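Local coordinates for putative potassium transport protein (Staphylococcus aureus 08BA02176, PDB 4XTT) that probably regulates potassium uptake as the gating subunit of a Ktr channel, its C-terminal RCK domain binding the second messenger cyclic di-AMP, at residues D13-E24 with E64-D75. Residues are numbered along the deposited sequence; the frame is centred on the assembly and turned at random.
Sequences DEHSIVELKATE and EIGDILIMIGHD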
loop_
_atom_site.group_PDB
_atom_site.type_symbol
_atom_site.label_atom_id
_atom_site.label_comp_id
_atom_site.label_asym_id
_atom_site.label_seq_id
_atom_site.Cartn_x
_atom_site.Cartn_y
_atom_site.Cartn_z
ATOM N N ASP A 13 -2.465 -1.823 18.016
ATOM C CA ASP A 13 -3.211 -3.009 18.408
ATOM C C ASP A 13 -4.518 -3.118 17.614
ATOM O O ASP A 13 -5.353 -3.980 17.882
ATOM C CB ASP A 13 -3.484 -2.990 19.918
ATOM C CG ASP A 13 -3.890 -4.358 20.460
ATOM O OD1 ASP A 13 -3.471 -5.382 19.872
ATOM O OD2 ASP A 13 -4.617 -4.413 21.476
ATOM N N GLU A 14 -4.697 -2.228 16.641
ATOM C CA GLU A 14 -5.891 -2.247 15.796
ATOM C C GLU A 14 -5.558 -2.283 14.296
ATOM O O GLU A 14 -6.441 -2.446 13.450
ATOM C CB GLU A 14 -6.783 -1.057 16.131
ATOM C CG GLU A 14 -7.468 -1.226 17.482
ATOM C CD GLU A 14 -8.469 -0.135 17.790
ATOM O OE1 GLU A 14 -8.249 0.594 18.781
ATOM O OE2 GLU A 14 -9.463 0.002 17.040
ATOM N N HIS A 15 -4.277 -2.126 13.982
ATOM C CA HIS A 15 -3.791 -2.176 12.608
ATOM C C HIS A 15 -2.736 -3.262 12.494
ATOM O O HIS A 15 -2.027 -3.563 13.459
ATOM C CB HIS A 15 -3.186 -0.841 12.173
ATOM C CG HIS A 15 -4.092 0.338 12.357
ATOM N ND1 HIS A 15 -3.616 1.622 12.486
ATOM C CD2 HIS A 15 -5.441 0.428 12.409
ATOM C CE1 HIS A 15 -4.634 2.457 12.620
ATOM N NE2 HIS A 15 -5.751 1.756 12.577
ATOM N N SER A 16 -2.645 -3.860 11.311
ATOM C CA SER A 16 -1.824 -5.053 11.116
ATOM C C SER A 16 -1.613 -5.376 9.635
ATOM O O SER A 16 -2.422 -4.985 8.794
ATOM C CB SER A 16 -2.444 -6.248 11.847
ATOM O OG SER A 16 -3.780 -6.461 11.444
ATOM N N ILE A 17 -0.484 -6.011 9.320
ATOM C CA ILE A 17 -0.257 -6.533 7.973
ATOM C C ILE A 17 -0.593 -8.011 7.920
ATOM O O ILE A 17 -0.148 -8.803 8.746
ATOM C CB ILE A 17 1.191 -6.349 7.484
ATOM C CG1 ILE A 17 1.452 -4.895 7.134
ATOM C CG2 ILE A 17 1.422 -7.108 6.196
ATOM C CD1 ILE A 17 2.801 -4.670 6.463
ATOM N N VAL A 18 -1.425 -8.362 6.953
ATOM C CA VAL A 18 -1.962 -9.700 6.845
ATOM C C VAL A 18 -1.748 -10.197 5.430
ATOM O O VAL A 18 -1.859 -9.437 4.467
ATOM C CB VAL A 18 -3.466 -9.739 7.205
ATOM C CG1 VAL A 18 -4.057 -11.106 6.910
ATOM C CG2 VAL A 18 -3.670 -9.362 8.675
ATOM N N GLU A 19 -1.383 -11.462 5.308
ATOM C CA GLU A 19 -1.340 -12.121 4.016
ATOM C C GLU A 19 -2.614 -12.907 3.736
ATOM O O GLU A 19 -3.184 -13.528 4.631
ATOM C CB GLU A 19 -0.118 -13.024 3.931
ATOM C CG GLU A 19 1.130 -12.282 3.510
ATOM C CD GLU A 19 2.351 -13.163 3.539
ATOM O OE1 GLU A 19 2.187 -14.401 3.471
ATOM O OE2 GLU A 19 3.471 -12.613 3.581
ATOM N N LEU A 20 -3.053 -12.888 2.485
ATOM C CA LEU A 20 -4.258 -13.612 2.104
ATOM C C LEU A 20 -4.057 -14.297 0.757
ATOM O O LEU A 20 -3.816 -13.643 -0.257
ATOM C CB LEU A 20 -5.457 -12.668 2.036
ATOM C CG LEU A 20 -6.760 -13.361 1.648
ATOM C CD1 LEU A 20 -7.155 -14.344 2.735
ATOM C CD2 LEU A 20 -7.871 -12.360 1.394
ATOM N N LYS A 21 -4.184 -15.620 0.756
ATOM C CA LYS A 21 -3.926 -16.411 -0.437
ATOM C C LYS A 21 -5.162 -16.404 -1.324
ATOM O O LYS A 21 -6.287 -16.522 -0.835
ATOM C CB LYS A 21 -3.527 -17.838 -0.049
ATOM C CG LYS A 21 -3.195 -18.767 -1.218
ATOM C CD LYS A 21 -2.129 -19.789 -0.822
ATOM C CE LYS A 21 -2.316 -20.256 0.620
ATOM N NZ LYS A 21 -1.187 -21.087 1.125
ATOM N N ALA A 22 -4.954 -16.250 -2.626
ATOM C CA ALA A 22 -6.066 -16.123 -3.556
ATOM C C ALA A 22 -6.777 -17.453 -3.788
ATOM O O ALA A 22 -6.150 -18.460 -4.129
ATOM C CB ALA A 22 -5.581 -15.554 -4.875
ATOM N N THR A 23 -8.095 -17.437 -3.612
ATOM C CA THR A 23 -8.930 -18.611 -3.840
ATOM C C THR A 23 -9.500 -18.565 -5.254
ATOM O O THR A 23 -9.465 -17.514 -5.899
ATOM C CB THR A 23 -10.084 -18.685 -2.827
ATOM O OG1 THR A 23 -10.920 -19.812 -3.123
ATOM C CG2 THR A 23 -10.917 -17.419 -2.895
ATOM N N GLU A 24 -10.042 -19.688 -5.719
ATOM C CA GLU A 24 -10.652 -19.751 -7.044
ATOM C C GLU A 24 -11.759 -18.713 -7.166
ATOM O O GLU A 24 -11.948 -18.105 -8.224
ATOM C CB GLU A 24 -11.203 -21.149 -7.324
ATOM C CG GLU A 24 -10.136 -22.225 -7.408
ATOM C CD GLU A 24 -9.228 -22.057 -8.615
ATOM O OE1 GLU A 24 -9.643 -21.399 -9.595
ATOM O OE2 GLU A 24 -8.092 -22.574 -8.574
ATOM N N GLU A 64 -4.184 -14.700 -10.001
ATOM C CA GLU A 64 -4.020 -16.114 -10.300
ATOM C C GLU A 64 -4.041 -16.919 -9.014
ATOM O O GLU A 64 -3.887 -16.368 -7.921
ATOM C CB GLU A 64 -2.719 -16.348 -11.070
ATOM C CG GLU A 64 -2.607 -15.481 -12.319
ATOM C CD GLU A 64 -1.327 -15.710 -13.091
ATOM O OE1 GLU A 64 -0.346 -16.194 -12.488
ATOM O OE2 GLU A 64 -1.304 -15.409 -14.305
ATOM N N ILE A 65 -4.236 -18.223 -9.152
ATOM C CA ILE A 65 -4.285 -19.110 -8.004
ATOM C C ILE A 65 -2.927 -19.134 -7.296
ATOM O O ILE A 65 -1.874 -19.228 -7.930
ATOM C CB ILE A 65 -4.689 -20.542 -8.424
ATOM C CG1 ILE A 65 -5.787 -20.506 -9.494
ATOM C CG2 ILE A 65 -5.149 -21.341 -7.227
ATOM C CD1 ILE A 65 -5.280 -20.661 -10.928
ATOM N N GLY A 66 -2.958 -19.021 -5.975
ATOM C CA GLY A 66 -1.744 -19.059 -5.185
ATOM C C GLY A 66 -1.125 -17.700 -4.935
ATOM O O GLY A 66 -0.162 -17.590 -4.171
ATOM N N ASP A 67 -1.670 -16.668 -5.577
ATOM C CA ASP A 67 -1.232 -15.297 -5.332
ATOM C C ASP A 67 -1.503 -14.897 -3.896
ATOM O O ASP A 67 -2.617 -15.045 -3.397
ATOM C CB ASP A 67 -1.926 -14.317 -6.276
ATOM C CG ASP A 67 -1.301 -14.285 -7.650
ATOM O OD1 ASP A 67 -0.119 -14.667 -7.779
ATOM O OD2 ASP A 67 -1.999 -13.884 -8.602
ATOM N N ILE A 68 -0.467 -14.412 -3.229
ATOM C CA ILE A 68 -0.592 -13.963 -1.857
ATOM C C ILE A 68 -0.668 -12.440 -1.797
ATOM O O ILE A 68 0.314 -11.751 -2.079
ATOM C CB ILE A 68 0.578 -14.478 -0.996
ATOM C CG1 ILE A 68 0.590 -16.012 -0.998
ATOM C CG2 ILE A 68 0.455 -13.964 0.432
ATOM C CD1 ILE A 68 1.795 -16.618 -0.332
ATOM N N LEU A 69 -1.841 -11.911 -1.457
ATOM C CA LEU A 69 -1.986 -10.468 -1.327
ATOM C C LEU A 69 -1.431 -10.036 0.021
ATOM O O LEU A 69 -1.811 -10.574 1.060
ATOM C CB LEU A 69 -3.449 -10.023 -1.465
ATOM C CG LEU A 69 -4.245 -10.539 -2.666
ATOM C CD1 LEU A 69 -5.574 -9.826 -2.768
ATOM C CD2 LEU A 69 -3.465 -10.385 -3.961
ATOM N N ILE A 70 -0.525 -9.066 0.004
ATOM C CA ILE A 70 0.003 -8.533 1.246
ATOM C C ILE A 70 -0.748 -7.239 1.569
ATOM O O ILE A 70 -0.584 -6.214 0.897
ATOM C CB ILE A 70 1.517 -8.288 1.151
ATOM C CG1 ILE A 70 2.212 -9.538 0.613
ATOM C CG2 ILE A 70 2.076 -7.903 2.502
ATOM C CD1 ILE A 70 3.713 -9.412 0.504
ATOM N N MET A 71 -1.569 -7.289 2.611
ATOM C CA MET A 71 -2.502 -6.203 2.865
ATOM C C MET A 71 -2.184 -5.480 4.155
ATOM O O MET A 71 -1.711 -6.077 5.125
ATOM C CB MET A 71 -3.928 -6.734 2.927
ATOM C CG MET A 71 -4.328 -7.589 1.757
ATOM S SD MET A 71 -5.979 -8.257 1.998
ATOM C CE MET A 71 -5.783 -8.969 3.627
ATOM N N ILE A 72 -2.486 -4.191 4.171
ATOM C CA ILE A 72 -2.295 -3.385 5.358
ATOM C C ILE A 72 -3.514 -2.486 5.543
ATOM O O ILE A 72 -4.005 -1.883 4.586
ATOM C CB ILE A 72 -0.976 -2.589 5.252
ATOM C CG1 ILE A 72 -0.651 -1.877 6.557
ATOM C CG2 ILE A 72 -1.015 -1.604 4.092
ATOM C CD1 ILE A 72 0.728 -1.265 6.534
ATOM N N GLY A 73 -4.019 -2.426 6.772
ATOM C CA GLY A 73 -5.217 -1.662 7.078
ATOM C C GLY A 73 -5.734 -1.926 8.483
ATOM O O GLY A 73 -5.102 -2.633 9.275
ATOM N N HIS A 74 -6.881 -1.338 8.800
ATOM C CA HIS A 74 -7.514 -1.526 10.099
ATOM C C HIS A 74 -8.028 -2.955 10.229
ATOM O O HIS A 74 -8.499 -3.533 9.249
ATOM C CB HIS A 74 -8.654 -0.517 10.274
ATOM C CG HIS A 74 -9.155 -0.397 11.677
ATOM N ND1 HIS A 74 -10.049 -1.294 12.228
ATOM C CD2 HIS A 74 -8.902 0.518 12.641
ATOM C CE1 HIS A 74 -10.318 -0.937 13.469
ATOM N NE2 HIS A 74 -9.634 0.159 13.747
ATOM N N ASP A 75 -7.965 -3.511 11.438
ATOM C CA ASP A 75 -8.334 -4.914 11.652
ATOM C C ASP A 75 -9.780 -5.217 11.284
ATOM O O ASP A 75 -10.080 -6.286 10.760
ATOM C CB ASP A 75 -8.127 -5.314 13.112
ATOM C CG ASP A 75 -6.677 -5.509 13.464
ATOM O OD1 ASP A 75 -5.839 -5.564 12.540
ATOM O OD2 ASP A 75 -6.380 -5.616 14.674
#
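Ile17 lays its CG1 branch against CG1 of Ile72, 3.7 Å away, while its other branch, CG2, turns along the strand to meet CG2 of Ile70. A beta-branched residue, well accommodated in a strand, can thus reach two neighbours at once. Leu9 of helix 3-11 packs on Ile17 and Ile72, Tyr8 of the second subunit on Ile17 and its Ile55 on Ile72. On the reverse face, Met71 bends at its last torsion (chi3 -52°), bringing CE to 4.0 Å from CB of Leu20 and also near CG1 of Val18; helix 75-83 packs on this side. Strands 15-21 and 68-72 run antiparallel, an edge strand beside an inner one in the four-stranded sheet of the RCK C-terminal domain, and the side chain of Met71 is about 7 Å from the bound cyclic di-AMP. Paired backbone bonds join Val18 to Met71 and Leu20 to Leu69. Toward one end, CB, CG and OE1 of Glu19 lie against CG2 of Ile68; farther on, small Ala22 fits close to the type II turn 64-67, where Gly66 takes a positive phi (91°), and donates its N-H to Asp67 O (2.7 Å). At the other end, CD2 of His74 meets the edge of the His15 ring, and Glu14 O sits 3.8 Å above the centre of the His74 ring. His74 caps helix 75-83 through ND1 to Asn76 N, while Glu14 O accepts a hydrogen bond from Asp75 N (2.7 Å). Ser16, with its short side chain, places OG as donor beside Asp75 OD1, though the modelled spacing is doubtfully short.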